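Local coordinates for 2-ON-2 hemoglobin (Agrobacterium tumefaciens, PDB 2XYK), which probably binds oxygen at its heme iron and carries it, as a group II truncated (2-on-2) hemoglobin, at residues R19-R24 and L95-A100; E89-L94 and L121-Q126. One frame throughout, in Å; residues are numbered along the deposited sequence.

Interaction 1: residues R19-R24 and L95-A100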
loop_
_atom_site.group_PDB
_atom_site.type_symbol
_atom_site.label_atom_id
_atom_site.label_comp_id
_atom_site.label_asym_id
_atom_site.label_seq_id
_atom_site.Cartn_x
_atom_site.Cartn_y
_atom_site.Cartn_z
ATOM N N ARG A 19 2.661 -6.669 7.804
ATOM C CA ARG A 19 3.839 -7.385 7.300
ATOM C C ARG A 19 3.483 -8.315 6.125
ATOM O O ARG A 19 4.185 -8.326 5.115
ATOM C CB ARG A 19 4.535 -8.192 8.425
ATOM C CG ARG A 19 5.283 -7.330 9.472
ATOM C CD ARG A 19 6.499 -8.085 10.081
ATOM N NE ARG A 19 6.674 -7.818 11.516
ATOM C CZ ARG A 19 7.600 -7.018 12.071
ATOM N NH1 ARG A 19 8.473 -6.338 11.330
ATOM N NH2 ARG A 19 7.637 -6.883 13.400
ATOM N N ALA A 20 2.408 -9.108 6.264
ATOM C CA ALA A 20 2.024 -10.067 5.208
ATOM C C ALA A 20 1.461 -9.327 3.991
ATOM O O ALA A 20 1.729 -9.682 2.830
ATOM C CB ALA A 20 1.001 -11.086 5.737
ATOM N N LEU A 21 0.669 -8.290 4.269
ATOM C CA LEU A 21 0.082 -7.487 3.207
ATOM C C LEU A 21 1.175 -6.895 2.319
ATOM O O LEU A 21 1.144 -7.056 1.114
ATOM C CB LEU A 21 -0.806 -6.376 3.784
ATOM C CG LEU A 21 -1.417 -5.384 2.786
ATOM C CD1 LEU A 21 -2.469 -6.035 1.851
ATOM C CD2 LEU A 21 -2.039 -4.253 3.567
ATOM N N THR A 22 2.133 -6.209 2.929
ATOM C CA THR A 22 3.139 -5.462 2.185
ATOM C C THR A 22 4.098 -6.430 1.461
ATOM O O THR A 22 4.509 -6.161 0.337
ATOM C CB THR A 22 3.897 -4.497 3.131
ATOM O OG1 THR A 22 2.944 -3.677 3.827
ATOM C CG2 THR A 22 4.835 -3.577 2.361
ATOM N N ARG A 23 4.442 -7.547 2.119
ATOM C CA ARG A 23 5.269 -8.596 1.515
ATOM C C ARG A 23 4.614 -9.178 0.293
ATOM O O ARG A 23 5.279 -9.336 -0.732
ATOM C CB ARG A 23 5.604 -9.728 2.499
ATOM C CG ARG A 23 6.517 -10.874 1.937
ATOM C CD ARG A 23 7.977 -10.421 1.710
ATOM N NE ARG A 23 8.509 -9.703 2.867
ATOM C CZ ARG A 23 9.279 -10.225 3.821
ATOM N NH1 ARG A 23 9.664 -11.501 3.787
ATOM N NH2 ARG A 23 9.680 -9.454 4.821
ATOM N N ARG A 24 3.330 -9.540 0.409
ATOM C CA ARG A 24 2.610 -10.140 -0.706
ATOM C C ARG A 24 2.430 -9.153 -1.872
ATOM O O ARG A 24 2.427 -9.568 -3.025
ATOM C CB ARG A 24 1.237 -10.676 -0.245
ATOM C CG ARG A 24 0.446 -11.442 -1.335
ATOM C CD ARG A 24 1.267 -12.670 -1.850
ATOM N NE ARG A 24 0.532 -13.476 -2.835
ATOM C CZ ARG A 24 1.087 -14.240 -3.778
ATOM N NH1 ARG A 24 2.405 -14.298 -3.917
ATOM N NH2 ARG A 24 0.308 -14.936 -4.603
ATOM N N LEU A 95 -4.050 -3.566 -9.092
ATOM C CA LEU A 95 -4.163 -5.018 -9.250
ATOM C C LEU A 95 -3.485 -5.764 -8.106
ATOM O O LEU A 95 -4.099 -6.653 -7.490
ATOM C CB LEU A 95 -3.580 -5.470 -10.596
ATOM C CG LEU A 95 -3.399 -6.976 -10.816
ATOM C CD1 LEU A 95 -4.770 -7.641 -11.074
ATOM C CD2 LEU A 95 -2.472 -7.217 -11.955
ATOM N N CYS A 96 -2.227 -5.424 -7.834
ATOM C CA CYS A 96 -1.412 -6.127 -6.824
ATOM C C CYS A 96 -1.899 -5.825 -5.404
ATOM O O CYS A 96 -1.962 -6.718 -4.557
ATOM C CB CYS A 96 0.095 -5.806 -6.986
ATOM S SG CYS A 96 0.798 -6.168 -8.665
ATOM N N PHE A 97 -2.258 -4.574 -5.137
ATOM C CA PHE A 97 -2.757 -4.212 -3.796
ATOM C C PHE A 97 -4.081 -4.917 -3.487
ATOM O O PHE A 97 -4.269 -5.365 -2.371
ATOM C CB PHE A 97 -2.903 -2.694 -3.596
ATOM C CG PHE A 97 -3.107 -2.299 -2.148
ATOM C CD1 PHE A 97 -2.010 -2.183 -1.282
ATOM C CD2 PHE A 97 -4.392 -2.084 -1.637
ATOM C CE1 PHE A 97 -2.201 -1.844 0.073
ATOM C CE2 PHE A 97 -4.585 -1.735 -0.293
ATOM C CZ PHE A 97 -3.496 -1.620 0.561
ATOM N N ARG A 98 -4.984 -4.995 -4.469
ATOM C CA ARG A 98 -6.261 -5.698 -4.285
ATOM C C ARG A 98 -6.046 -7.160 -3.948
ATOM O O ARG A 98 -6.609 -7.653 -2.977
ATOM C CB ARG A 98 -7.141 -5.587 -5.534
ATOM C CG ARG A 98 -8.636 -5.921 -5.291
ATOM C CD ARG A 98 -9.469 -5.412 -6.475
ATOM N NE ARG A 98 -10.680 -6.200 -6.714
ATOM N N ARG A 99 -5.235 -7.846 -4.757
ATOM C CA ARG A 99 -4.950 -9.262 -4.548
ATOM C C ARG A 99 -4.194 -9.530 -3.253
ATOM O O ARG A 99 -4.446 -10.545 -2.597
ATOM C CB ARG A 99 -4.156 -9.857 -5.724
ATOM C CG ARG A 99 -4.073 -11.367 -5.669
ATOM C CD ARG A 99 -3.818 -12.026 -7.021
ATOM N NE ARG A 99 -3.231 -13.349 -6.796
ATOM C CZ ARG A 99 -2.682 -14.123 -7.737
ATOM N NH1 ARG A 99 -2.622 -13.730 -9.013
ATOM N NH2 ARG A 99 -2.172 -15.305 -7.394
ATOM N N ALA A 100 -3.249 -8.650 -2.917
ATOM C CA ALA A 100 -2.525 -8.777 -1.662
ATOM C C ALA A 100 -3.465 -8.659 -0.465
ATOM O O ALA A 100 -3.333 -9.433 0.490
ATOM C CB ALA A 100 -1.354 -7.774 -1.576
#
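In the 2-on-2 globin fold the B helix meets the G helix here: L21 and R24, one turn apart on helix 14-31, pack on A100 of helix 87-104, with F97 and R99 extending the contact. The two helix segments run in roughly opposite directions, their N-to-C axes at 143° and 9.1 Å apart at closest approach. Alanine suits the centre of the junction, because its small methyl allows R24 CA to come within 5.4 Å of A100 CA. That methyl faces helix 14-31 and approaches the backbone, A100 CB lying 3.7 Å from L21 O. L21 swings its CG anti to the backbone N (chi1 176°), which brings its branches across to the other helix. One of them presses on the backbone of A100, L21 CD1 lying 3.6 Å from A100 C; the other, L21 CD2, reaches F97 CE1 at 4.2 Å. A branched leucine thus fills the interior beside an aromatic that itself meets W93. R24 serves two purposes. Its methylene CG lies 4.0 Å from A100 CA, while its bent chain carries the guanidinium outward to the acids E103 and E27. R99, more extended, reaches the same E103, whose carboxylate gathers both arginines and probably offsets their charge: OE1 takes NE of R24 and OE2 takes NE of R99. Beside this shared anion the guanidinium planes stand 79° apart, with R24 NH2 3.8 Å from R99 NH2.

Interaction 2: residues E89-L94 and L121-Q126; sequences ERDEWL and LAFHMQ. With HEM (protoporphyrin IX containing Fe), chain C.
R90 lays its guanidinium almost flat on the ring of F123, the two planes only 12° apart, in a cation-pi stack between the G and H helices of the globin fold. The overlap is offset: R90 CZ rides above F123 CE2 at the rim, while the methylene R90 CD sits over the ring centre, 3.7 Å from the centroid, as a CH-pi contact. A turn in the chain at chi3 (81°) sets the flat head over the ring. Arginine suits the place because it offers a face to the phenyl and still has N-H groups at its edge for oxygens. At one part of that edge NH1 gives a hydrogen bond to OE1 of Q126 at 2.7 Å, although the donor comes in 40° above the amide plane. At another, NE and NH2 grip D91 side-on, both on OD1, with NE to OD1 at 2.7 Å. These bonds together fix the rotation of the guanidinium.

Deeper in, the packing turns apolar. L94 straddles two partners: its CD2 is 3.7 Å from A122 CB, and its CD1 is 3.9 Å from F123 CE1, the leucine crossing the phenyl at about a right angle. W93 spreads one face of its indole over the heme, and its NE1 donates to the iron-bound water at 2.8 Å, an arrangement consistent with the distal G-helix tryptophan of group II truncated hemoglobins. Across the porphyrin, M125 packs its CG near the methine CHC, and its side chain also touches H80, the axial ligand on helix 76-80. W93 further meets C38 of helix 36-41 and, edge to face, F25 of helix 14-31, while L94 leans on W115 and E119 of helix 108-125.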
loop_
_atom_site.group_PDB
_atom_site.type_symbol
_atom_site.label_atom_id
_atom_site.label_comp_id
_atom_site.label_asym_id
_atom_site.label_seq_id
_atom_site.Cartn_x
_atom_site.Cartn_y
_atom_site.Cartn_z
ATOM N N GLU A 89 0.596 1.991 -14.939
ATOM C CA GLU A 89 1.329 1.847 -13.682
ATOM C C GLU A 89 0.306 1.879 -12.580
ATOM O O GLU A 89 0.374 1.081 -11.652
ATOM C CB GLU A 89 2.400 2.952 -13.491
ATOM C CG GLU A 89 3.596 2.814 -14.437
ATOM C CD GLU A 89 3.258 3.137 -15.908
ATOM O OE1 GLU A 89 2.366 3.961 -16.132
ATOM O OE2 GLU A 89 3.878 2.563 -16.838
ATOM N N ARG A 90 -0.658 2.788 -12.722
ATOM C CA ARG A 90 -1.743 2.947 -11.766
ATOM C C ARG A 90 -2.597 1.685 -11.589
ATOM O O ARG A 90 -2.792 1.254 -10.459
ATOM C CB ARG A 90 -2.607 4.154 -12.125
ATOM C CG ARG A 90 -3.918 4.301 -11.312
ATOM C CD ARG A 90 -4.937 5.110 -12.175
ATOM N NE ARG A 90 -5.616 4.271 -13.182
ATOM C CZ ARG A 90 -6.151 4.722 -14.316
ATOM N NH1 ARG A 90 -6.075 6.006 -14.628
ATOM N NH2 ARG A 90 -6.771 3.881 -15.141
ATOM N N ASP A 91 -3.133 1.124 -12.680
ATOM C CA ASP A 91 -4.047 -0.025 -12.558
ATOM C C ASP A 91 -3.322 -1.307 -12.130
ATOM O O ASP A 91 -3.924 -2.193 -11.507
ATOM C CB ASP A 91 -4.788 -0.289 -13.867
ATOM C CG ASP A 91 -5.722 0.841 -14.247
ATOM O OD1 ASP A 91 -6.114 1.653 -13.364
ATOM O OD2 ASP A 91 -6.049 0.922 -15.443
ATOM N N GLU A 92 -2.041 -1.412 -12.484
ATOM C CA GLU A 92 -1.210 -2.569 -12.113
ATOM C C GLU A 92 -0.790 -2.555 -10.647
ATOM O O GLU A 92 -0.649 -3.624 -10.036
ATOM C CB GLU A 92 0.011 -2.677 -13.028
ATOM C CG GLU A 92 -0.363 -3.072 -14.466
ATOM C CD GLU A 92 0.850 -3.104 -15.405
ATOM O OE1 GLU A 92 1.996 -3.037 -14.926
ATOM O OE2 GLU A 92 0.642 -3.214 -16.612
ATOM N N TRP A 93 -0.601 -1.355 -10.086
ATOM C CA TRP A 93 -0.415 -1.152 -8.639
ATOM C C TRP A 93 -1.713 -1.601 -7.921
ATOM O O TRP A 93 -1.709 -2.377 -6.973
ATOM C CB TRP A 93 -0.132 0.365 -8.382
ATOM C CG TRP A 93 0.315 0.723 -6.965
ATOM C CD1 TRP A 93 1.603 0.992 -6.539
ATOM C CD2 TRP A 93 -0.521 0.824 -5.792
ATOM N NE1 TRP A 93 1.602 1.274 -5.176
ATOM C CE2 TRP A 93 0.314 1.189 -4.707
ATOM C CE3 TRP A 93 -1.901 0.656 -5.561
ATOM C CZ2 TRP A 93 -0.185 1.374 -3.413
ATOM C CZ3 TRP A 93 -2.397 0.829 -4.265
ATOM C CH2 TRP A 93 -1.546 1.200 -3.216
ATOM N N LEU A 94 -2.841 -1.124 -8.411
ATOM C CA LEU A 94 -4.150 -1.475 -7.839
ATOM C C LEU A 94 -4.451 -2.970 -7.969
ATOM O O LEU A 94 -5.030 -3.578 -7.066
ATOM C CB LEU A 94 -5.253 -0.631 -8.495
ATOM C CG LEU A 94 -5.270 0.852 -8.087
ATOM C CD1 LEU A 94 -6.133 1.644 -9.082
ATOM C CD2 LEU A 94 -5.800 0.993 -6.599
ATOM N N LEU A 121 -6.568 7.361 -3.599
ATOM C CA LEU A 121 -5.175 7.864 -3.521
ATOM C C LEU A 121 -4.384 7.486 -4.778
ATOM O O LEU A 121 -3.618 8.301 -5.309
ATOM C CB LEU A 121 -4.454 7.334 -2.272
ATOM C CG LEU A 121 -4.695 8.009 -0.927
ATOM C CD1 LEU A 121 -3.877 7.309 0.166
ATOM C CD2 LEU A 121 -4.374 9.517 -0.977
ATOM N N ALA A 122 -4.583 6.254 -5.255
ATOM C CA ALA A 122 -3.832 5.753 -6.418
ATOM C C ALA A 122 -4.135 6.573 -7.661
ATOM O O ALA A 122 -3.227 6.891 -8.427
ATOM C CB ALA A 122 -4.127 4.274 -6.680
ATOM N N PHE A 123 -5.412 6.909 -7.860
ATOM C CA PHE A 123 -5.803 7.744 -9.015
ATOM C C PHE A 123 -5.205 9.145 -8.886
ATOM O O PHE A 123 -4.762 9.741 -9.869
ATOM C CB PHE A 123 -7.317 7.796 -9.191
ATOM C CG PHE A 123 -7.857 6.691 -10.077
ATOM C CD1 PHE A 123 -8.046 5.408 -9.578
ATOM C CD2 PHE A 123 -8.196 6.953 -11.394
ATOM C CE1 PHE A 123 -8.548 4.386 -10.397
ATOM C CE2 PHE A 123 -8.703 5.965 -12.209
ATOM C CZ PHE A 123 -8.873 4.664 -11.710
ATOM N N HIS A 124 -5.151 9.628 -7.654
ATOM C CA HIS A 124 -4.504 10.883 -7.346
ATOM C C HIS A 124 -2.961 10.895 -7.513
ATOM O O HIS A 124 -2.367 11.979 -7.652
ATOM C CB HIS A 124 -4.917 11.329 -5.944
ATOM C CG HIS A 124 -4.742 12.801 -5.710
ATOM N ND1 HIS A 124 -5.433 13.751 -6.428
ATOM C CD2 HIS A 124 -3.942 13.483 -4.851
ATOM C CE1 HIS A 124 -5.051 14.963 -6.038
ATOM N NE2 HIS A 124 -4.147 14.827 -5.077
ATOM N N MET A 125 -2.300 9.724 -7.486
ATOM C CA MET A 125 -0.821 9.681 -7.667
ATOM C C MET A 125 -0.464 9.708 -9.133
ATOM O O MET A 125 0.658 10.028 -9.487
ATOM C CB MET A 125 -0.165 8.423 -7.053
ATOM C CG MET A 125 -0.347 8.263 -5.554
ATOM S SD MET A 125 0.248 9.703 -4.622
ATOM C CE MET A 125 -1.240 10.733 -4.522
ATOM N N GLN A 126 -1.410 9.330 -9.984
ATOM C CA GLN A 126 -1.151 9.267 -11.424
ATOM C C GLN A 126 -0.722 10.670 -11.895
ATOM O O GLN A 126 -1.342 11.685 -11.513
ATOM C CB GLN A 126 -2.393 8.742 -12.168
ATOM C CG GLN A 126 -2.264 8.735 -13.696
ATOM C CD GLN A 126 -3.597 8.561 -14.430
ATOM O OE1 GLN A 126 -4.586 8.078 -13.869
ATOM N NE2 GLN A 126 -3.612 8.939 -15.715
HETATM C CHA HEM C . 6.733 5.055 -3.118
HETATM C CHB HEM C . 4.561 3.738 -7.335
HETATM C CHC HEM C . 0.242 4.598 -5.221
HETATM C CHD HEM C . 2.394 4.724 -0.892
HETATM C C1A HEM C . 6.520 4.699 -4.445
HETATM C C2A HEM C . 7.537 4.582 -5.474
HETATM C C3A HEM C . 6.952 4.233 -6.626
HETATM C C4A HEM C . 5.526 4.093 -6.383
HETATM C CMA HEM C . 7.608 3.989 -8.025
HETATM C CAA HEM C . 9.042 4.840 -5.207
HETATM C CBA HEM C . 9.606 3.584 -4.499
HETATM C CGA HEM C . 10.818 3.834 -3.601
HETATM O O1A HEM C . 11.195 4.997 -3.272
HETATM O O2A HEM C . 11.435 2.828 -3.176
HETATM C C1B HEM C . 3.192 3.885 -7.164
HETATM C C2B HEM C . 2.132 3.716 -8.152
HETATM C C3B HEM C . 0.950 3.960 -7.541
HETATM C C4B HEM C . 1.220 4.285 -6.154
HETATM C CMB HEM C . 2.305 3.317 -9.628
HETATM C CAB HEM C . -0.485 3.927 -8.132
HETATM C CBB HEM C . -0.909 4.907 -8.934
HETATM C C1C HEM C . 0.427 4.665 -3.868
HETATM C C2C HEM C . -0.614 4.753 -2.880
HETATM C C3C HEM C . -0.038 4.776 -1.669
HETATM C C4C HEM C . 1.404 4.714 -1.870
HETATM C CMC HEM C . -2.113 4.803 -3.262
HETATM C CAC HEM C . -0.764 4.874 -0.297
HETATM C CBC HEM C . -1.725 3.982 0.035
HETATM C C1D HEM C . 3.754 4.918 -1.055
HETATM C C2D HEM C . 4.715 5.240 -0.008
HETATM C C3D HEM C . 6.060 5.345 -0.706
HETATM C C4D HEM C . 5.796 5.082 -2.100
HETATM C CMD HEM C . 4.421 5.422 1.500
HETATM C CAD HEM C . 7.431 5.674 -0.062
HETATM C CBD HEM C . 7.513 7.202 -0.149
HETATM C CGD HEM C . 8.878 7.711 0.261
HETATM O O1D HEM C . 9.828 7.687 -0.566
HETATM O O2D HEM C . 8.993 8.127 1.431
HETATM N NA HEM C . 5.306 4.392 -5.030
HETATM N NB HEM C . 2.588 4.212 -5.959
HETATM N NC HEM C . 1.643 4.652 -3.231
HETATM N ND HEM C . 4.436 4.829 -2.255
HETATM FE FE HEM C . 3.488 4.553 -4.096
HETATM O O HOH W 1 3.511 2.665 -3.676
#

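From the N terminus the chain first supplies residues 19-24 on helix 14-31, then passes through the helices that surround the heme before reaching helix 87-104. There 89-94 and 95-100 follow each other directly. Interaction 1 closes a span of 70 residues back to 19-24, whereas interaction 2 closes a shorter one of 26 residues, when helix 108-125 returns to 89-94. Because the segments alternate along the sequence, the two closures cross rather than nest. Helix 87-104 is common to both: its later part joins helix 14-31, its earlier part joins helix 108-125 at the heme, and the centres of the two contacts lie 14 Å apart.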